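Side-chain contacts in endo-n-acetyl-beta-d-glucosaminidase (Hypocrea jecorina, PDB 4AC1), which hydrolyses N-linked glycans within their N-acetylglucosamine core as a family 18 glycoside hydrolase, and is responsible for deglycosylating the cellulases of its fungus: residues A101-E104 with H105-Q109; I139-L142 with R143-G147. All blocks are in the same frame, centred on the assembly; numbering follows the deposited sequence. Where two conformers were deposited one is given.

Contact 1: residues A101-E104 with H105-Q109; sequences ATFE and HYYGQ
Phe103 and Tyr107, one helical turn apart, project from the helix in the same direction. Their rings are almost parallel, with 19° between the planes, but strongly displaced, with little stacking and centroids 5.6 Å apart. Within this turn, the CB of Tyr107 sits over one face of the Phe103 ring, 3.9 Å from the centroid, as a CH-pi contact displaced toward CZ. Both rings have CG anti to the backbone N (chi1 175° for Phe103, 170° for Tyr107), and this shared torsion keeps them in step. Arg137 adds a cation-pi contact to Phe103, and the Tyr107 hydroxyl probably hydrogen-bonds to Asp145. Thr102 and Tyr106 also run alongside each other: the methyl CG2 of Thr102 meets the ring edge at CE2 of Tyr106, 3.7 Å away, while Thr102 OG1 turns to Asp99. Tyr106 OH bonds to the amide of Gly46. The turn beneath is held by regular i to i+4 bonds, such as Tyr107 N to Phe103 O at 2.8 Å. Such i, i+4 pairing is characteristic of an alpha-helix, here helix 100-116 of the beta-alpha-beta unit between strands 77-83 and 121-125 in the GH18 beta/alpha barrel.

Contact 2: residues I139-L142 with R143-G147; sequences IARL and RADFG
Arg141 and Asp145 form an i, i+4 salt bridge on helix 132-146, with NE of Arg141 donating to OD2 of Asp145 at 2.9 Å. The carboxylate is met on its syn side, though 28° out of its plane, and the guanidinium and carboxylate planes stand 75° apart, so a single N-H makes the direct bond. The bend at chi2 of Arg141 (62°) turns the end of the chain toward Asp145. A water closes a second path, accepting from Arg141 NH2 and donating to Asp145 OD2, at 2.8 Å from the latter. Arg141 NH1 is engaged in a salt bridge by Glu104 of helix 100-116, and OD2 of Asp145 is shared with the Tyr107 hydroxyl. An alanine in place of Arg141 would probably leave Asp145 without its charged mate and strip Glu104 of its salt bridge to this helix.

Apolar packing lies on another side of the helix, where CD2 of Leu142 approaches CE2 of Phe146 at 3.9 Å. The Leu142 carbonyl O is near the plane of the Phe146 ring, 3.5 Å from CD2 at its edge. Leu142 reaches Ile152 of strand 151-154, in the layer between helix and barrel wall in a beta-alpha-beta crossover of the GH18 beta/alpha barrel, whereas Phe146 faces helix 100-116 and stacks on Phe150.

Among the backbone bonds, Phe146 N to Leu142 O, at 2.9 Å, belongs to the last turn. Gly147 leaves the helix with positive phi, where a side chain would jam against the preceding carbonyl.

A further polar bond links Arg143, in the given one of its two modelled conformers, to this exit: NH1 reaches Gly147 O at 2.7 Å, in the carbonyl plane on a lone pair and close to the guanidinium plane. In that conformer NH1 also bonds to Phe150 O, while NH2 forms a salt bridge with Asp184.

From the N terminus, the chain passes strand 77-83 and reaches contact 1 near the start of helix 100-116, then returns through strand 121-125 to helix 132-146, whose C-terminal end holds contact 2 before strand 151-154. Each contact spans about two helical turns of one continuous segment, so neither closes a long loop; they follow in series, without nesting or crossing. Their centres are 14 Å apart, yet the side chains meet between the two neighbouring outer helices of the barrel. There the Tyr107 ring packs with its CZ 3.5 Å from Arg141 CG, tying the consecutive beta-alpha-beta units together.

Contact 1: residues A101-E104 with H105-Q109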
ATOM      1  N   ALA A 101      25.817   4.980  10.785  1.00 12.56           N
ATOM      2  CA  ALA A 101      25.190   6.002  11.621  1.00 12.58           C
ATOM      3  C   ALA A 101      24.067   6.735  10.894  1.00 11.62           C
ATOM      4  O   ALA A 101      23.036   7.046  11.501  1.00 11.89           O
ATOM      5  CB  ALA A 101      26.218   6.997  12.127  1.00 12.59           C
ATOM      6  N   THR A 102      24.289   7.020   9.609  1.00 10.62           N
ATOM      7  CA  THR A 102      23.279   7.649   8.757  1.00 10.66           C
ATOM      8  C   THR A 102      22.052   6.741   8.650  1.00 10.12           C
ATOM      9  O   THR A 102      20.933   7.183   8.911  1.00  9.73           O
ATOM     10  CB  THR A 102      23.851   7.994   7.371  1.00 10.70           C
ATOM     11  OG1 THR A 102      24.924   8.926   7.535  1.00 11.37           O
ATOM     12  CG2 THR A 102      22.793   8.614   6.484  1.00 11.76           C
ATOM     13  N   PHE A 103      22.256   5.468   8.310  1.00  9.84           N
ATOM     14  CA  PHE A 103      21.142   4.523   8.296  1.00  9.43           C
ATOM     15  C   PHE A 103      20.405   4.475   9.626  1.00  9.56           C
ATOM     16  O   PHE A 103      19.184   4.619   9.649  1.00 10.02           O
ATOM     17  CB  PHE A 103      21.549   3.112   7.872  1.00  9.91           C
ATOM     18  CG  PHE A 103      20.413   2.128   7.980  1.00  9.51           C
ATOM     19  CD1 PHE A 103      19.376   2.129   7.041  1.00  8.45           C
ATOM     20  CD2 PHE A 103      20.340   1.259   9.058  1.00 10.41           C
ATOM     21  CE1 PHE A 103      18.301   1.263   7.174  1.00  9.70           C
ATOM     22  CE2 PHE A 103      19.273   0.374   9.185  1.00 11.12           C
ATOM     23  CZ  PHE A 103      18.256   0.385   8.242  1.00  9.43           C
ATOM     24  N   GLU A 104      21.127   4.303  10.732  1.00 10.09           N
ATOM     25  CA  GLU A 104      20.493   4.241  12.044  1.00 10.24           C
ATOM     26  C   GLU A 104      19.668   5.482  12.333  1.00  9.66           C
ATOM     27  O   GLU A 104      18.597   5.402  12.939  1.00 10.01           O
ATOM     28  CB  GLU A 104      21.526   4.038  13.156  1.00 10.88           C
ATOM     29  CG  GLU A 104      22.065   2.637  13.251  1.00 12.70           C
ATOM     30  CD  GLU A 104      21.031   1.620  13.710  1.00 13.67           C
ATOM     31  OE1 GLU A 104      20.178   1.938  14.568  1.00 13.85           O
ATOM     32  OE2 GLU A 104      21.099   0.487  13.205  1.00 17.74           O
ATOM     33  N   HIS A 105      20.185   6.637  11.919  1.00  8.69           N
ATOM     34  CA  HIS A 105      19.509   7.895  12.173  1.00  7.57           C
ATOM     35  C   HIS A 105      18.153   7.941  11.459  1.00  7.41           C
ATOM     36  O   HIS A 105      17.127   8.241  12.076  1.00  7.14           O
ATOM     37  CB  HIS A 105      20.382   9.083  11.758  1.00  8.32           C
ATOM     38  CG  HIS A 105      19.668  10.396  11.801  1.00  7.86           C
ATOM     39  ND1 HIS A 105      19.308  11.005  12.985  1.00  9.44           N
ATOM     40  CD2 HIS A 105      19.240  11.213  10.812  1.00  8.96           C
ATOM     41  CE1 HIS A 105      18.686  12.137  12.720  1.00  9.29           C
ATOM     42  NE2 HIS A 105      18.639  12.295  11.409  1.00  9.56           N
ATOM     43  N   TYR A 106      18.152   7.657  10.159  1.00  6.40           N
ATOM     44  CA  TYR A 106      16.924   7.757   9.373  1.00  6.65           C
ATOM     45  C   TYR A 106      15.977   6.590   9.636  1.00  6.56           C
ATOM     46  O   TYR A 106      14.757   6.784   9.728  1.00  6.58           O
ATOM     47  CB  TYR A 106      17.226   7.984   7.879  1.00  6.75           C
ATOM     48  CG  TYR A 106      17.882   9.321   7.661  1.00  7.27           C
ATOM     49  CD1 TYR A 106      17.171  10.496   7.880  1.00  6.75           C
ATOM     50  CD2 TYR A 106      19.224   9.415   7.298  1.00  7.61           C
ATOM     51  CE1 TYR A 106      17.766  11.737   7.716  1.00  8.60           C
ATOM     52  CE2 TYR A 106      19.833  10.657   7.143  1.00  7.49           C
ATOM     53  CZ  TYR A 106      19.087  11.808   7.354  1.00  7.70           C
ATOM     54  OH  TYR A 106      19.679  13.035   7.212  1.00  8.90           O
ATOM     55  N   TYR A 107      16.538   5.394   9.774  1.00  6.47           N
ATOM     56  CA  TYR A 107      15.731   4.253  10.184  1.00  6.34           C
ATOM     57  C   TYR A 107      15.064   4.544  11.550  1.00  6.65           C
ATOM     58  O   TYR A 107      13.876   4.264  11.754  1.00  7.11           O
ATOM     59  CB  TYR A 107      16.532   2.933  10.228  1.00  6.30           C
ATOM     60  CG  TYR A 107      15.694   1.875  10.883  1.00  6.24           C
ATOM     61  CD1 TYR A 107      14.666   1.252  10.162  1.00  6.84           C
ATOM     62  CD2 TYR A 107      15.835   1.580  12.249  1.00  6.98           C
ATOM     63  CE1 TYR A 107      13.834   0.335  10.770  1.00  7.14           C
ATOM     64  CE2 TYR A 107      14.997   0.674  12.860  1.00  6.79           C
ATOM     65  CZ  TYR A 107      14.003   0.051  12.104  1.00  6.77           C
ATOM     66  OH  TYR A 107      13.184  -0.869  12.709  1.00  8.06           O
ATOM     67  N   GLY A 108      15.826   5.129  12.478  1.00  7.08           N
ATOM     68  CA  GLY A 108      15.298   5.441  13.804  1.00  6.95           C
ATOM     69  C   GLY A 108      14.095   6.367  13.712  1.00  6.99           C
ATOM     70  O   GLY A 108      13.126   6.215  14.453  1.00  7.64           O
ATOM     71  N   GLN A 109      14.150   7.326  12.794  1.00  6.92           N
ATOM     72  CA  GLN A 109      13.004   8.207  12.553  1.00  7.86           C
ATOM     73  C   GLN A 109      11.766   7.438  12.071  1.00  8.13           C
ATOM     74  O   GLN A 109      10.644   7.704  12.519  1.00  7.92           O
ATOM     75  CB  GLN A 109      13.352   9.288  11.539  1.00  8.29           C
ATOM     76  CG  GLN A 109      14.361  10.344  12.006  1.00  8.94           C
ATOM     77  CD  GLN A 109      14.561  11.412  10.949  1.00  9.07           C
ATOM     78  OE1 GLN A 109      14.277  11.189   9.776  1.00 10.95           O
ATOM     79  NE2 GLN A 109      15.048  12.575  11.353  1.00 10.29           N
TER

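Contact 2: residues I139-L142 with R143-G147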
ATOM      1  N   ILE A 139      13.757  -4.380   5.623  1.00  6.31           N
ATOM      2  CA  ILE A 139      12.704  -5.331   5.958  1.00  7.12           C
ATOM      3  C   ILE A 139      13.109  -6.193   7.147  1.00  7.22           C
ATOM      4  O   ILE A 139      12.329  -6.369   8.075  1.00  7.62           O
ATOM      5  CB  ILE A 139      12.361  -6.207   4.741  1.00  7.14           C
ATOM      6  CG1 ILE A 139      11.741  -5.322   3.659  1.00  8.52           C
ATOM      7  CG2 ILE A 139      11.439  -7.392   5.126  1.00  8.38           C
ATOM      8  CD1 ILE A 139      11.510  -5.993   2.370  1.00 10.95           C
ATOM      9  N   ALA A 140      14.329  -6.739   7.118  1.00  6.92           N
ATOM     10  CA  ALA A 140      14.790  -7.570   8.224  1.00  7.11           C
ATOM     11  C   ALA A 140      14.839  -6.821   9.557  1.00  6.67           C
ATOM     12  O   ALA A 140      14.489  -7.370  10.602  1.00  7.18           O
ATOM     13  CB  ALA A 140      16.157  -8.198   7.903  1.00  7.27           C
ATOM     14  N   ARG A 141      15.273  -5.567   9.507  1.00  6.81           N
ATOM     15  CA  ARG A 141      15.366  -4.728  10.691  1.00  7.17           C
ATOM     16  C   ARG A 141      13.980  -4.374  11.236  1.00  7.23           C
ATOM     17  O   ARG A 141      13.760  -4.445  12.453  1.00  6.71           O
ATOM     18  CB  ARG A 141      16.183  -3.460  10.416  1.00  7.53           C
ATOM     19  CG  ARG A 141      16.283  -2.501  11.590  1.00  8.10           C
ATOM     20  CD  ARG A 141      16.967  -3.090  12.813  1.00  9.74           C
ATOM     21  NE  ARG A 141      17.085  -2.056  13.836  1.00  9.21           N
ATOM     22  CZ  ARG A 141      18.041  -1.131  13.848  1.00  9.46           C
ATOM     23  NH1 ARG A 141      18.981  -1.137  12.909  1.00  9.44           N
ATOM     24  NH2 ARG A 141      18.059  -0.204  14.798  1.00 10.95           N
ATOM     25  N   LEU A 142      13.052  -4.017  10.342  1.00  6.80           N
ATOM     26  CA  LEU A 142      11.660  -3.773  10.758  1.00  7.41           C
ATOM     27  C   LEU A 142      11.070  -5.005  11.425  1.00  7.39           C
ATOM     28  O   LEU A 142      10.437  -4.909  12.479  1.00  6.59           O
ATOM     29  CB  LEU A 142      10.805  -3.358   9.561  1.00  7.48           C
ATOM     30  CG  LEU A 142      10.925  -1.900   9.109  1.00  5.67           C
ATOM     31  CD1 LEU A 142      10.273  -1.734   7.747  1.00  7.83           C
ATOM     32  CD2 LEU A 142      10.294  -0.946  10.129  1.00  7.12           C
ATOM     33  N   ARG A 143      11.285  -6.171  10.810  1.00  7.71           N
ATOM     34  CA  ARG A 143      10.792  -7.440  11.338  0.50  8.24           C
ATOM     35  C   ARG A 143      11.409  -7.725  12.716  1.00  7.82           C
ATOM     36  O   ARG A 143      10.729  -8.186  13.639  1.00  8.36           O
ATOM     37  CB  ARG A 143      11.097  -8.559  10.331  0.50  8.20           C
ATOM     38  CG  ARG A 143      10.394  -9.887  10.561  0.50  8.92           C
ATOM     39  CD  ARG A 143       8.905  -9.716  10.830  0.50  7.38           C
ATOM     40  NE  ARG A 143       8.102  -9.455   9.630  0.50  5.87           N
ATOM     41  CZ  ARG A 143       6.853  -9.007   9.694  0.50  5.49           C
ATOM     42  NH1 ARG A 143       6.314  -8.767  10.879  0.50  5.80           N
ATOM     43  NH2 ARG A 143       6.152  -8.789   8.593  0.50  4.98           N
ATOM     44  N   ALA A 144      12.702  -7.459  12.841  1.00  8.25           N
ATOM     45  CA  ALA A 144      13.410  -7.657  14.102  1.00  7.87           C
ATOM     46  C   ALA A 144      12.862  -6.761  15.213  1.00  8.55           C
ATOM     47  O   ALA A 144      12.611  -7.233  16.320  1.00  8.81           O
ATOM     48  CB  ALA A 144      14.929  -7.438  13.924  1.00  8.78           C
ATOM     49  N   ASP A 145      12.647  -5.483  14.905  1.00  8.31           N
ATOM     50  CA  ASP A 145      12.217  -4.520  15.917  1.00  8.52           C
ATOM     51  C   ASP A 145      10.744  -4.582  16.290  1.00  7.74           C
ATOM     52  O   ASP A 145      10.380  -4.311  17.441  1.00  8.19           O
ATOM     53  CB  ASP A 145      12.543  -3.091  15.477  1.00  8.96           C
ATOM     54  CG  ASP A 145      14.031  -2.815  15.433  1.00 10.02           C
ATOM     55  OD1 ASP A 145      14.837  -3.672  15.863  1.00 12.01           O
ATOM     56  OD2 ASP A 145      14.398  -1.718  14.984  1.00  9.93           O
ATOM     57  N   PHE A 146       9.896  -4.915  15.322  1.00  7.06           N
ATOM     58  CA  PHE A 146       8.445  -4.829  15.532  1.00  6.55           C
ATOM     59  C   PHE A 146       7.730  -6.163  15.713  1.00  6.17           C
ATOM     60  O   PHE A 146       6.524  -6.176  15.988  1.00  7.01           O
ATOM     61  CB  PHE A 146       7.774  -3.968  14.451  1.00  7.21           C
ATOM     62  CG  PHE A 146       8.083  -2.509  14.589  1.00  6.79           C
ATOM     63  CD1 PHE A 146       7.412  -1.723  15.517  1.00  9.64           C
ATOM     64  CD2 PHE A 146       9.073  -1.930  13.816  1.00  7.47           C
ATOM     65  CE1 PHE A 146       7.715  -0.377  15.655  1.00  8.53           C
ATOM     66  CE2 PHE A 146       9.373  -0.583  13.945  1.00  7.99           C
ATOM     67  CZ  PHE A 146       8.698   0.195  14.873  1.00  9.11           C
ATOM     68  N   GLY A 147       8.443  -7.275  15.571  1.00  5.85           N
ATOM     69  CA  GLY A 147       7.835  -8.578  15.789  1.00  6.11           C
ATOM     70  C   GLY A 147       7.159  -9.172  14.564  1.00  5.86           C
ATOM     71  O   GLY A 147       7.034  -8.527  13.502  1.00  5.61           O
TER
HETATM   72  O   HOH W   1      15.789  -0.018  16.644  1.00 13.40           O